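Local coordinates for archaeal actin homolog (Thermoplasma acidophilum, PDB 2FSJ), which polymerizes into bundles of helical filaments in a reaction that requires a nucleoside triphosphate, with ATP working best, at residues Y30-V35 and R42-S47; G93-K98 and K138-A143; P119-I124 and N162-I167; V216-S221 and L288-E293; L300-G305 and G320-I325. All blocks are in the same frame, centred on the assembly; numbering follows the deposited sequence.

Contact 1: Y30-V35 and R42-S47; sequences YGDTKV and RIIFPS
Tyr-30 and Ser-47 open the hairpin through a water that donates to both their carbonyl oxygens. Gly-31 O then takes the N-H of Ser-47 (N to O 2.9 Å). Asp-32 faces Pro-46 in a non-hydrogen-bonded pair, where a proline, lacking an N-H, costs this pairing no bond. Thr-33 OG1 donates to Ser-47 OG at 2.9 Å, while CB lies over one face of the Phe-45 ring in a CH-pi contact, 4.2 Å from the centroid, and CG2 touches CZ. Its backbone completes a hydrogen-bonded pair with Phe-45. Lys-34 bends at chi2 (76°) and chi3 (62°), which folds the chain back so that NZ donates to Asp-32 O (2.9 Å) and CD rests on Ile-44 CD1 (3.8 Å). Val-35 pairs with Ile-43 through two backbone bonds, their beta-branched side chains lying side by side as suits extended chain. Tyr-30 to Lys-34 belong to the ATP-binding site; the turn from strand 22-28 into 32-36 probably corresponds to the first phosphate-binding loop of actin-like folds. Thr-33, Val-35, Ile-43 and Ser-47 lean on helix 101-111, Ser-47 OG also bonds Gly-29 O, and strand 22-28 flanks 32-36 on the side away from 42-52.

Contact 2: G93-K98 and K138-A143; sequences GRLASK and KAAKEA
Ala-96 presses its methyl group against Ala-139 and Ala-143, one turn apart on helix 133-144, and so docks a type I beta turn, Arg-94 to Ser-97, on the helix. The side chains that meet are all apolar, the interface is small, and no hydrogen bond crosses it. Alanine suits this place, where the backbones run close, the CA atoms of Ala-96 and Ala-140 lying 4.5 Å apart.

Ala-96 CB lies 3.5 Å from Ala-139 CB, tighter than usual for two carbons, and 3.4 Å from the carbonyl oxygen of Ala-139. Ala-143 CB reaches the same methyl from the next turn at 4.0 Å.

Leu-95, just before it, can be followed outward. Its CB meets Ala-140 CB at 4.0 Å. With CG turned anti to the carbonyl carbon (chi1 -63°), the chain bends past that methyl instead of running into it, and CG itself stands back from it. CD1 is 4.4 Å from Ala-140 CB, whereas CD2 heads away from the helix. Beyond the two segments the leucine also touches Met-168 on strand 158-170, and Ala-140 touches Leu-166 there, so turn and helix both rest on that strand. A salt bridge from Arg-94 to Glu-136, nearer the start of the helix, also ties the turn to it.

The turn carries its own brace. Arg-94 O accepts twice from Ser-97, from the backbone N at 3.2 Å and from OG, which lies in the carbonyl plane, at 2.6 Å.

Contact 3: P119-I124 and N162-I167; sequences PVDLVI and NITRLI
Asp-121 and Asn-162 stand side by side on one face of the paired strands and share a hydrogen bond, ND2 to OD1, of 3.1 Å. The acceptor lies in the amide plane, yet the amide comes from above the carboxylate plane, the two flat groups being turned 70° apart. Extension of Asn-162, with CG opposite its backbone N (chi1 -179°), carries the amide there. Were Asp-121 replaced by an alanine, Asn-162 ND2 would probably lose its carboxylate acceptor and the amide would be freer to turn. Asp-121 CB also touches the methyl of Thr-164, whose CG2 sits 3.9 Å from it.

The pairing is parallel, part of the central sheet of the actin-like N-terminal domain, and a beta bulge shifts its register by one between Leu-122 and Val-123. Threonine suits the bulge. Thr-164 OG1, placed between its backbone N and carbonyl carbon (chi1 64°), turns back to donate to Leu-122 O at 2.9 Å, and Thr-164 N bonds the same oxygen at 3.0 Å. Arg-165 N, buried beside them, finds no partner.

Past the bulge, Val-123 CG2 lies over one face of the Arg-165 guanidinium, offset toward its rim and 3.9 Å from NH2. On the opposite sheet face Ile-124 divides its branches: CD1 extends to Ile-163 CD1 at 3.7 Å, and CG2 meets Leu-166 CD1 at the same distance.

Contact 4: V216-S221 and L288-E293; sequences VELSFS and LNLRGE
Leu-290 O accepts the backbone N-H of Glu-293 at 2.8 Å, a bond that curls the chain back just after helix 268-290 ends and brings both residues against Leu-218. Arg-291, between them, leaves helical geometry with a positive phi (46°), which turns the chain. Leu-218 sets its two methyls on different neighbours. CD1 meets Glu-293 CB at 3.9 Å and CD2 lies 4.0 Å from Asn-289 O, while its CB is 4.1 Å from Leu-290 CD2. The two leucines cross at about a right angle, methyl against methylene. Glu-293 contributes only its methylenes here; its carboxylate goes to a salt bridge with Arg-296.

The other half of the contact is an amide over a ring. Asn-289 ND2 sits 3.2 Å above the plane of the Phe-220 ring, over its centre, and the amide stands almost upright on it, the planes 86° apart. This pose points an N-H of ND2 down at the ring face. Asn-289 CB adds a contact to Phe-220 CE2 at 3.5 Å. The ring reaches this place because CG is tucked between backbone N and carbonyl carbon (chi1 51°). Without the ring, as with an alanine here, the Asn-289 amide would probably lose the face beneath it and a gap would open under the helix end.

In the fold, the contact lays the end of helix 268-290 on edge strand 213-222. Phe-220 also touches Val-204 and Leu-290 touches Thr-206 on neighbouring strand 202-208, while Leu-218 and Glu-293 both rest on Tyr-191 of strand 191-197.

Contact 5: L300-G305 and G320-I325; sequences LIPVGG and GTLVKI
Leu-300 binds the loop 320-325 with both its backbone polar groups. Its N-H goes to Thr-321 O (2.9 Å from N), and its carbonyl oxygen takes the N-H of Val-323 at 2.9 Å. Val-323 O next meets Pro-302, which has no N-H to offer, so the pairing goes no further there; Pro-302 CD lies 3.4 Å away instead. A water takes over: it accepts from Ile-325 N at 3.1 Å and reaches Val-323 O weakly, whereas its very close approach to Pro-302 O is doubtful. Thr-321 OG1 is satisfied within its own loop by Ala-318 O, and leans on Leu-300 CG at 3.4 Å.

Apolar side chains fill in around these bonds. Leu-322, its CG anti to the backbone N (chi1 -177°), brings CD1 tightly onto Pro-302 CG at 3.5 Å. Ile-301 lies alongside Val-323, and its CG2 meets Ile-325 CD1 at 3.7 Å; both isoleucines also rest on Leu-179 of helix 173-182. On its other side, strand 297-303 pairs with 191-197. Val-303 O bonds Ser-307 OG where the strand runs into a glycine-rich turn, whose Gly-305 to Asn-308 bind ATP, as in the adenosine-binding loop of actin-like ATPases.

Overall arrangement
Contacts 1, 2 and 3 belong to the N-terminal part of the chain, contacts 4 and 5 to the C-terminal part. Contacts 1 and 3 share the seven-stranded sheet, their centres about 19 Å apart, and contact 2 packs on contact 3 through Ala-140 and Leu-166. Along the chain, contacts 2 and 3 alternate their segments; the other pairs follow in series. Contacts 4 and 5 share the four-stranded sheet, with centres about 17 Å apart, at its two edges. Contacts 1 and 5, about 21 Å between centres, each hold ATP-binding residues, consistent with a nucleotide cleft between two actin-like domains. Contact 4 lies away from it.

Contact 1: Y30-V35 and R42-S47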
# COMPACT_ATOMS: atom_id res chain seq x y z
N TYR A 30 -0.80 4.45 0.92
CA TYR A 30 -0.23 5.68 1.51
C TYR A 30 1.21 5.85 1.02
O TYR A 30 1.67 6.95 0.65
CB TYR A 30 -0.26 5.64 3.08
CG TYR A 30 0.58 6.77 3.64
CD1 TYR A 30 0.08 8.08 3.65
CD2 TYR A 30 1.91 6.57 3.97
CE1 TYR A 30 0.89 9.16 4.06
CE2 TYR A 30 2.74 7.66 4.38
CZ TYR A 30 2.21 8.94 4.43
OH TYR A 30 3.00 10.03 4.82
N GLY A 31 1.94 4.72 0.99
CA GLY A 31 3.35 4.73 0.64
C GLY A 31 3.66 4.59 -0.84
O GLY A 31 4.45 5.38 -1.40
N ASP A 32 3.10 3.56 -1.47
CA ASP A 32 3.39 3.20 -2.85
C ASP A 32 2.11 2.83 -3.54
O ASP A 32 1.20 2.34 -2.87
CB ASP A 32 4.32 1.99 -2.98
CG ASP A 32 5.73 2.29 -2.47
OD1 ASP A 32 6.46 3.08 -3.12
OD2 ASP A 32 6.15 1.82 -1.39
N THR A 33 2.06 3.07 -4.87
CA THR A 33 0.94 2.69 -5.73
C THR A 33 1.43 1.50 -6.54
O THR A 33 2.51 1.54 -7.12
CB THR A 33 0.56 3.93 -6.62
OG1 THR A 33 -0.00 4.95 -5.76
CG2 THR A 33 -0.49 3.62 -7.68
N LYS A 34 0.64 0.43 -6.55
CA LYS A 34 0.92 -0.80 -7.25
C LYS A 34 -0.12 -1.02 -8.30
O LYS A 34 -1.31 -0.81 -8.03
CB LYS A 34 0.81 -1.96 -6.25
CG LYS A 34 1.98 -2.13 -5.29
CD LYS A 34 2.05 -1.17 -4.15
CE LYS A 34 0.88 -1.28 -3.23
NZ LYS A 34 1.01 -0.40 -2.01
N VAL A 35 0.31 -1.55 -9.43
CA VAL A 35 -0.54 -1.90 -10.56
C VAL A 35 -0.18 -3.31 -11.05
O VAL A 35 1.02 -3.67 -11.21
CB VAL A 35 -0.34 -0.84 -11.75
CG1 VAL A 35 -1.46 -0.94 -12.77
CG2 VAL A 35 -0.16 0.54 -11.23
N ARG A 42 3.94 -6.09 -13.45
CA ARG A 42 3.67 -5.31 -12.26
C ARG A 42 4.38 -3.96 -12.37
O ARG A 42 5.49 -3.87 -12.95
CB ARG A 42 4.18 -6.03 -11.03
CG ARG A 42 3.59 -7.39 -10.76
CD ARG A 42 4.17 -7.99 -9.56
NE ARG A 42 3.80 -9.39 -9.43
CZ ARG A 42 4.11 -10.17 -8.40
NH1 ARG A 42 4.74 -9.70 -7.37
NH2 ARG A 42 3.74 -11.46 -8.41
N ILE A 43 3.78 -2.93 -11.75
CA ILE A 43 4.36 -1.60 -11.62
C ILE A 43 4.22 -1.17 -10.14
O ILE A 43 3.19 -1.41 -9.50
CB ILE A 43 3.58 -0.61 -12.53
CG1 ILE A 43 3.74 -0.96 -14.02
CG2 ILE A 43 3.98 0.84 -12.30
CD1 ILE A 43 2.43 -1.05 -14.71
N ILE A 44 5.25 -0.54 -9.62
CA ILE A 44 5.16 0.10 -8.33
C ILE A 44 5.93 1.42 -8.35
O ILE A 44 7.03 1.46 -8.84
CB ILE A 44 5.67 -0.83 -7.18
CG1 ILE A 44 5.49 -0.18 -5.83
CG2 ILE A 44 7.20 -1.27 -7.40
CD1 ILE A 44 5.77 -1.12 -4.65
N PHE A 45 5.36 2.47 -7.78
CA PHE A 45 6.06 3.72 -7.66
C PHE A 45 5.56 4.45 -6.43
O PHE A 45 4.44 4.22 -6.01
CB PHE A 45 5.91 4.61 -8.92
CG PHE A 45 4.44 4.90 -9.33
CD1 PHE A 45 3.72 5.88 -8.76
CD2 PHE A 45 3.86 4.16 -10.34
CE1 PHE A 45 2.43 6.15 -9.15
CE2 PHE A 45 2.56 4.36 -10.70
CZ PHE A 45 1.83 5.36 -10.10
N PRO A 46 6.38 5.33 -5.85
CA PRO A 46 5.97 6.08 -4.67
C PRO A 46 4.69 6.90 -4.86
O PRO A 46 4.51 7.53 -5.91
CB PRO A 46 7.20 7.01 -4.37
CG PRO A 46 8.37 6.34 -5.05
CD PRO A 46 7.76 5.63 -6.25
N SER A 47 3.81 6.87 -3.85
CA SER A 47 2.55 7.63 -3.85
C SER A 47 2.79 9.11 -3.56
O SER A 47 2.37 9.63 -2.56
CB SER A 47 1.54 7.05 -2.83
OG SER A 47 1.12 5.80 -3.26
O HOH W 1 3.66 8.76 -0.04

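Contact 2: G93-K98 and K138-A143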
# COMPACT_ATOMS: atom_id res chain seq x y z
N GLY A 93 -6.04 3.17 0.20
CA GLY A 93 -7.33 2.97 -0.45
C GLY A 93 -8.29 4.15 -0.48
O GLY A 93 -9.52 3.95 -0.43
N ARG A 94 -7.75 5.38 -0.58
CA ARG A 94 -8.58 6.58 -0.66
C ARG A 94 -8.78 7.00 -2.10
O ARG A 94 -8.32 8.07 -2.53
CB ARG A 94 -7.98 7.74 0.13
CG ARG A 94 -7.74 7.40 1.61
CD ARG A 94 -9.02 7.20 2.40
NE ARG A 94 -9.87 8.40 2.32
CZ ARG A 94 -9.82 9.45 3.15
NH1 ARG A 94 -8.96 9.50 4.18
NH2 ARG A 94 -10.66 10.47 2.95
N LEU A 95 -9.46 6.14 -2.85
CA LEU A 95 -9.52 6.27 -4.29
C LEU A 95 -10.37 7.46 -4.77
O LEU A 95 -10.17 7.93 -5.88
CB LEU A 95 -10.05 5.00 -4.92
CG LEU A 95 -9.32 3.66 -4.79
CD1 LEU A 95 -10.08 2.58 -5.62
CD2 LEU A 95 -7.92 3.74 -5.27
N ALA A 96 -11.29 7.95 -3.93
CA ALA A 96 -12.10 9.12 -4.28
C ALA A 96 -11.46 10.45 -3.94
O ALA A 96 -12.03 11.49 -4.25
CB ALA A 96 -13.46 9.01 -3.58
N SER A 97 -10.31 10.44 -3.28
CA SER A 97 -9.68 11.63 -2.78
C SER A 97 -8.97 12.40 -3.88
O SER A 97 -8.57 11.85 -4.93
CB SER A 97 -8.69 11.30 -1.64
OG SER A 97 -7.60 10.51 -2.09
N LYS A 98 -8.86 13.71 -3.67
CA LYS A 98 -8.09 14.56 -4.57
C LYS A 98 -6.64 14.12 -4.68
O LYS A 98 -6.03 14.17 -5.76
CB LYS A 98 -8.17 16.03 -4.13
N LYS A 138 -18.45 3.45 -2.01
CA LYS A 138 -19.46 4.34 -2.58
C LYS A 138 -18.78 5.59 -3.20
O LYS A 138 -19.03 5.91 -4.38
CB LYS A 138 -20.48 4.74 -1.52
CG LYS A 138 -21.53 5.76 -2.01
CD LYS A 138 -22.51 6.16 -0.92
CE LYS A 138 -23.70 7.00 -1.50
NZ LYS A 138 -23.31 8.37 -1.75
N ALA A 139 -17.91 6.24 -2.44
CA ALA A 139 -17.19 7.44 -2.91
C ALA A 139 -16.36 7.17 -4.18
O ALA A 139 -16.32 8.01 -5.08
CB ALA A 139 -16.31 8.05 -1.83
N ALA A 140 -15.68 6.02 -4.20
CA ALA A 140 -14.79 5.63 -5.30
C ALA A 140 -15.58 5.39 -6.57
O ALA A 140 -15.22 5.86 -7.67
CB ALA A 140 -14.01 4.40 -4.95
N LYS A 141 -16.68 4.69 -6.43
CA LYS A 141 -17.56 4.43 -7.56
C LYS A 141 -18.10 5.76 -8.11
O LYS A 141 -18.12 5.98 -9.33
CB LYS A 141 -18.68 3.47 -7.15
CG LYS A 141 -18.26 2.05 -7.17
CD LYS A 141 -19.30 1.12 -6.54
CE LYS A 141 -18.92 -0.31 -6.78
NZ LYS A 141 -20.11 -1.20 -6.83
N GLU A 142 -18.49 6.67 -7.23
CA GLU A 142 -19.02 7.95 -7.68
C GLU A 142 -17.96 8.79 -8.40
O GLU A 142 -18.26 9.50 -9.35
CB GLU A 142 -19.64 8.71 -6.49
CG GLU A 142 -20.95 8.04 -6.07
CD GLU A 142 -21.51 8.51 -4.73
OE1 GLU A 142 -20.98 9.50 -4.18
OE2 GLU A 142 -22.50 7.90 -4.27
N ALA A 143 -16.71 8.69 -7.93
CA ALA A 143 -15.61 9.47 -8.45
C ALA A 143 -15.13 8.92 -9.77
O ALA A 143 -14.66 9.69 -10.60
CB ALA A 143 -14.43 9.52 -7.44

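Contact 3: P119-I124 and N162-I167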
# COMPACT_ATOMS: atom_id res chain seq x y z
N PRO A 119 -10.00 4.75 -27.11
CA PRO A 119 -10.43 4.88 -25.69
C PRO A 119 -10.63 3.52 -24.98
O PRO A 119 -11.69 2.91 -25.14
CB PRO A 119 -11.74 5.64 -25.79
N VAL A 120 -9.66 3.06 -24.21
CA VAL A 120 -9.70 1.71 -23.61
C VAL A 120 -10.79 1.54 -22.53
O VAL A 120 -10.83 2.32 -21.57
CB VAL A 120 -8.33 1.31 -22.99
CG1 VAL A 120 -8.39 -0.08 -22.40
CG2 VAL A 120 -7.23 1.36 -24.03
N ASP A 121 -11.65 0.54 -22.68
CA ASP A 121 -12.63 0.20 -21.64
C ASP A 121 -11.97 -0.65 -20.56
O ASP A 121 -11.45 -1.73 -20.87
CB ASP A 121 -13.80 -0.60 -22.21
CG ASP A 121 -14.72 0.24 -23.03
OD1 ASP A 121 -14.56 1.48 -23.05
OD2 ASP A 121 -15.65 -0.28 -23.69
N LEU A 122 -12.01 -0.17 -19.31
CA LEU A 122 -11.33 -0.82 -18.21
C LEU A 122 -12.28 -1.32 -17.18
O LEU A 122 -13.26 -0.66 -16.88
CB LEU A 122 -10.49 0.23 -17.45
CG LEU A 122 -9.19 0.67 -18.04
CD1 LEU A 122 -8.49 1.64 -17.05
CD2 LEU A 122 -8.33 -0.57 -18.33
N VAL A 123 -11.95 -2.45 -16.58
CA VAL A 123 -12.50 -2.81 -15.28
C VAL A 123 -11.30 -2.74 -14.31
O VAL A 123 -10.26 -3.38 -14.57
CB VAL A 123 -13.06 -4.22 -15.26
CG1 VAL A 123 -13.42 -4.64 -13.86
CG2 VAL A 123 -14.33 -4.35 -16.24
N ILE A 124 -11.45 -1.97 -13.24
CA ILE A 124 -10.39 -1.86 -12.22
C ILE A 124 -10.80 -2.69 -10.99
O ILE A 124 -11.92 -2.54 -10.45
CB ILE A 124 -10.16 -0.37 -11.82
CG1 ILE A 124 -9.65 0.47 -13.01
CG2 ILE A 124 -9.18 -0.29 -10.62
CD1 ILE A 124 -9.73 2.00 -12.80
N ASN A 162 -11.82 4.55 -20.26
CA ASN A 162 -13.23 4.54 -19.88
C ASN A 162 -13.38 3.55 -18.77
O ASN A 162 -13.20 2.32 -18.96
CB ASN A 162 -14.14 4.12 -21.02
CG ASN A 162 -15.65 4.13 -20.63
OD1 ASN A 162 -16.10 4.85 -19.71
ND2 ASN A 162 -16.43 3.33 -21.33
N ILE A 163 -13.62 4.06 -17.58
CA ILE A 163 -13.71 3.18 -16.45
C ILE A 163 -15.14 2.69 -16.43
O ILE A 163 -16.04 3.48 -16.10
CB ILE A 163 -13.37 3.94 -15.12
CG1 ILE A 163 -12.00 4.67 -15.25
CG2 ILE A 163 -13.48 2.96 -14.00
CD1 ILE A 163 -11.33 5.16 -13.91
N THR A 164 -15.35 1.43 -16.78
CA THR A 164 -16.71 0.83 -16.90
C THR A 164 -17.17 0.22 -15.60
O THR A 164 -18.39 0.13 -15.33
CB THR A 164 -16.82 -0.25 -18.00
OG1 THR A 164 -15.99 -1.37 -17.69
CG2 THR A 164 -16.32 0.24 -19.32
N ARG A 165 -16.22 -0.22 -14.78
CA ARG A 165 -16.60 -0.91 -13.55
C ARG A 165 -15.44 -0.92 -12.61
O ARG A 165 -14.32 -1.07 -13.04
CB ARG A 165 -17.02 -2.35 -13.82
CG ARG A 165 -17.61 -3.05 -12.64
CD ARG A 165 -18.56 -4.24 -12.94
NE ARG A 165 -18.47 -4.71 -14.32
CZ ARG A 165 -17.84 -5.82 -14.72
NH1 ARG A 165 -17.22 -6.60 -13.84
NH2 ARG A 165 -17.83 -6.14 -16.01
N LEU A 166 -15.75 -0.72 -11.33
CA LEU A 166 -14.80 -0.80 -10.26
C LEU A 166 -15.26 -1.92 -9.34
O LEU A 166 -16.37 -1.86 -8.78
CB LEU A 166 -14.78 0.55 -9.54
CG LEU A 166 -13.80 0.77 -8.42
CD1 LEU A 166 -12.35 0.63 -8.90
CD2 LEU A 166 -14.05 2.14 -7.78
N ILE A 167 -14.41 -2.95 -9.17
CA ILE A 167 -14.66 -4.04 -8.26
C ILE A 167 -13.72 -3.83 -7.05
O ILE A 167 -12.54 -3.55 -7.22
CB ILE A 167 -14.39 -5.38 -8.95
CG1 ILE A 167 -15.36 -5.60 -10.14
CG2 ILE A 167 -14.44 -6.58 -7.94
CD1 ILE A 167 -16.82 -5.58 -9.76

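Contact 4: V216-S221 and L288-E293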
# COMPACT_ATOMS: atom_id res chain seq x y z
N VAL A 216 -15.64 -8.99 11.22
CA VAL A 216 -15.59 -7.57 11.54
C VAL A 216 -15.20 -7.31 12.98
O VAL A 216 -14.49 -6.34 13.26
CB VAL A 216 -16.87 -6.79 11.13
CG1 VAL A 216 -17.10 -6.92 9.65
CG2 VAL A 216 -18.10 -7.28 11.90
N GLU A 217 -15.58 -8.21 13.88
CA GLU A 217 -15.37 -7.99 15.29
C GLU A 217 -13.89 -8.09 15.65
O GLU A 217 -13.48 -7.66 16.73
CB GLU A 217 -16.17 -9.04 16.11
CG GLU A 217 -17.66 -8.90 15.94
CD GLU A 217 -18.22 -9.63 14.73
OE1 GLU A 217 -17.43 -10.23 13.98
OE2 GLU A 217 -19.46 -9.58 14.51
N LEU A 218 -13.11 -8.73 14.77
CA LEU A 218 -11.71 -9.08 15.03
C LEU A 218 -10.79 -8.38 14.03
O LEU A 218 -9.66 -8.78 13.89
CB LEU A 218 -11.51 -10.61 14.93
CG LEU A 218 -12.27 -11.45 15.98
CD1 LEU A 218 -11.91 -12.91 15.83
CD2 LEU A 218 -12.04 -10.97 17.39
N SER A 219 -11.30 -7.34 13.38
CA SER A 219 -10.57 -6.63 12.34
C SER A 219 -10.54 -5.17 12.74
O SER A 219 -11.51 -4.64 13.26
CB SER A 219 -11.23 -6.82 10.95
OG SER A 219 -11.25 -8.21 10.60
N PHE A 220 -9.44 -4.49 12.51
CA PHE A 220 -9.24 -3.16 13.12
C PHE A 220 -7.98 -2.51 12.56
O PHE A 220 -7.18 -3.19 11.90
CB PHE A 220 -9.13 -3.28 14.66
CG PHE A 220 -8.11 -4.30 15.13
CD1 PHE A 220 -6.79 -3.97 15.36
CD2 PHE A 220 -8.50 -5.61 15.38
CE1 PHE A 220 -5.89 -4.94 15.79
CE2 PHE A 220 -7.60 -6.55 15.79
CZ PHE A 220 -6.31 -6.24 15.97
N SER A 221 -7.79 -1.22 12.83
CA SER A 221 -6.68 -0.44 12.27
C SER A 221 -5.99 0.21 13.42
O SER A 221 -6.66 0.89 14.21
CB SER A 221 -7.19 0.67 11.33
OG SER A 221 -6.08 1.43 10.78
N LEU A 288 -4.72 -8.12 22.75
CA LEU A 288 -5.85 -7.56 23.50
C LEU A 288 -7.17 -7.63 22.72
O LEU A 288 -8.25 -7.94 23.29
CB LEU A 288 -5.58 -6.10 23.83
CG LEU A 288 -4.60 -5.74 24.95
CD1 LEU A 288 -4.32 -4.26 24.90
CD2 LEU A 288 -5.10 -6.18 26.37
N ASN A 289 -7.08 -7.34 21.43
CA ASN A 289 -8.25 -7.31 20.56
C ASN A 289 -8.76 -8.73 20.25
O ASN A 289 -9.96 -8.96 20.20
CB ASN A 289 -7.95 -6.48 19.32
CG ASN A 289 -7.74 -4.97 19.64
OD1 ASN A 289 -7.87 -4.54 20.77
ND2 ASN A 289 -7.43 -4.19 18.64
N LEU A 290 -7.86 -9.71 20.13
CA LEU A 290 -8.26 -11.06 19.76
C LEU A 290 -8.65 -11.89 20.97
O LEU A 290 -9.49 -12.77 20.85
CB LEU A 290 -7.14 -11.79 19.04
CG LEU A 290 -6.70 -11.20 17.71
CD1 LEU A 290 -5.66 -12.15 17.13
CD2 LEU A 290 -7.91 -10.94 16.82
N ARG A 291 -8.04 -11.58 22.13
CA ARG A 291 -8.31 -12.30 23.36
C ARG A 291 -8.31 -13.81 23.12
O ARG A 291 -7.39 -14.32 22.47
CB ARG A 291 -9.62 -11.82 24.02
N GLY A 292 -9.29 -14.52 23.64
CA GLY A 292 -9.40 -15.96 23.44
C GLY A 292 -9.54 -16.46 22.02
O GLY A 292 -9.34 -17.65 21.73
N GLU A 293 -9.88 -15.58 21.09
CA GLU A 293 -10.08 -16.01 19.69
C GLU A 293 -8.77 -16.32 19.01
O GLU A 293 -8.75 -16.89 17.94
CB GLU A 293 -10.83 -14.93 18.93
CG GLU A 293 -12.19 -14.68 19.49
CD GLU A 293 -13.04 -15.93 19.37
OE1 GLU A 293 -13.39 -16.25 18.24
OE2 GLU A 293 -13.31 -16.61 20.38

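Contact 5: L300-G305 and G320-I325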
# COMPACT_ATOMS: atom_id res chain seq x y z
N LEU A 300 -1.06 -16.81 10.33
CA LEU A 300 -0.68 -15.40 10.58
C LEU A 300 0.07 -14.93 9.35
O LEU A 300 1.07 -15.56 8.97
CB LEU A 300 0.26 -15.28 11.79
CG LEU A 300 -0.29 -15.25 13.21
CD1 LEU A 300 0.87 -15.36 14.23
CD2 LEU A 300 -1.15 -14.03 13.52
N ILE A 301 -0.37 -13.82 8.74
CA ILE A 301 0.10 -13.42 7.43
C ILE A 301 0.60 -11.97 7.45
O ILE A 301 -0.18 -11.02 7.29
CB ILE A 301 -1.00 -13.65 6.37
CG1 ILE A 301 -1.51 -15.10 6.42
CG2 ILE A 301 -0.49 -13.29 4.98
CD1 ILE A 301 -2.88 -15.31 5.78
N PRO A 302 1.87 -11.78 7.70
CA PRO A 302 2.42 -10.42 7.69
C PRO A 302 2.65 -9.94 6.27
O PRO A 302 3.29 -10.63 5.46
CB PRO A 302 3.72 -10.57 8.45
CG PRO A 302 3.61 -11.97 9.12
CD PRO A 302 2.86 -12.77 8.16
N VAL A 303 2.10 -8.76 5.97
CA VAL A 303 2.22 -8.13 4.67
C VAL A 303 2.58 -6.66 4.87
O VAL A 303 2.79 -6.21 5.98
CB VAL A 303 0.95 -8.27 3.80
CG1 VAL A 303 0.63 -9.76 3.43
CG2 VAL A 303 -0.26 -7.58 4.41
N GLY A 304 2.73 -5.93 3.76
CA GLY A 304 3.17 -4.55 3.82
C GLY A 304 4.68 -4.41 3.89
O GLY A 304 5.41 -5.38 4.24
N GLY A 305 5.14 -3.18 3.64
CA GLY A 305 6.56 -2.80 3.75
C GLY A 305 7.21 -3.00 5.11
O GLY A 305 8.37 -3.44 5.22
N GLY A 320 3.84 -21.42 15.22
CA GLY A 320 3.57 -22.46 14.24
C GLY A 320 2.62 -22.08 13.10
O GLY A 320 2.43 -22.91 12.19
N THR A 321 2.06 -20.86 13.10
CA THR A 321 1.05 -20.49 12.12
C THR A 321 1.56 -19.49 11.12
O THR A 321 0.80 -19.04 10.26
CB THR A 321 -0.21 -19.89 12.80
OG1 THR A 321 0.11 -18.66 13.46
CG2 THR A 321 -0.77 -20.79 13.88
N LEU A 322 2.81 -19.08 11.25
CA LEU A 322 3.32 -18.00 10.43
C LEU A 322 3.41 -18.45 8.97
O LEU A 322 3.98 -19.51 8.65
CB LEU A 322 4.66 -17.50 10.95
CG LEU A 322 5.28 -16.30 10.20
CD1 LEU A 322 4.52 -15.03 10.55
CD2 LEU A 322 6.77 -16.13 10.46
N VAL A 323 2.82 -17.64 8.10
CA VAL A 323 2.88 -17.83 6.66
C VAL A 323 3.82 -16.71 6.21
O VAL A 323 3.53 -15.56 6.43
CB VAL A 323 1.46 -17.70 6.03
CG1 VAL A 323 1.49 -17.91 4.51
CG2 VAL A 323 0.50 -18.65 6.66
N LYS A 324 4.97 -17.02 5.62
CA LYS A 324 5.84 -15.94 5.14
C LYS A 324 5.68 -15.81 3.63
O LYS A 324 5.94 -16.75 2.90
CB LYS A 324 7.32 -16.21 5.48
CG LYS A 324 7.67 -16.03 6.96
CD LYS A 324 9.14 -16.30 7.23
CE LYS A 324 9.38 -17.60 8.03
NZ LYS A 324 10.86 -17.88 8.22
N ILE A 325 5.27 -14.63 3.17
CA ILE A 325 5.03 -14.41 1.75
C ILE A 325 6.40 -14.24 1.11
O ILE A 325 7.24 -13.55 1.66
CB ILE A 325 4.13 -13.15 1.50
CG1 ILE A 325 2.66 -13.38 1.93
CG2 ILE A 325 4.09 -12.77 0.05
CD1 ILE A 325 2.43 -14.37 3.04
O HOH W 2 4.84 -12.51 5.41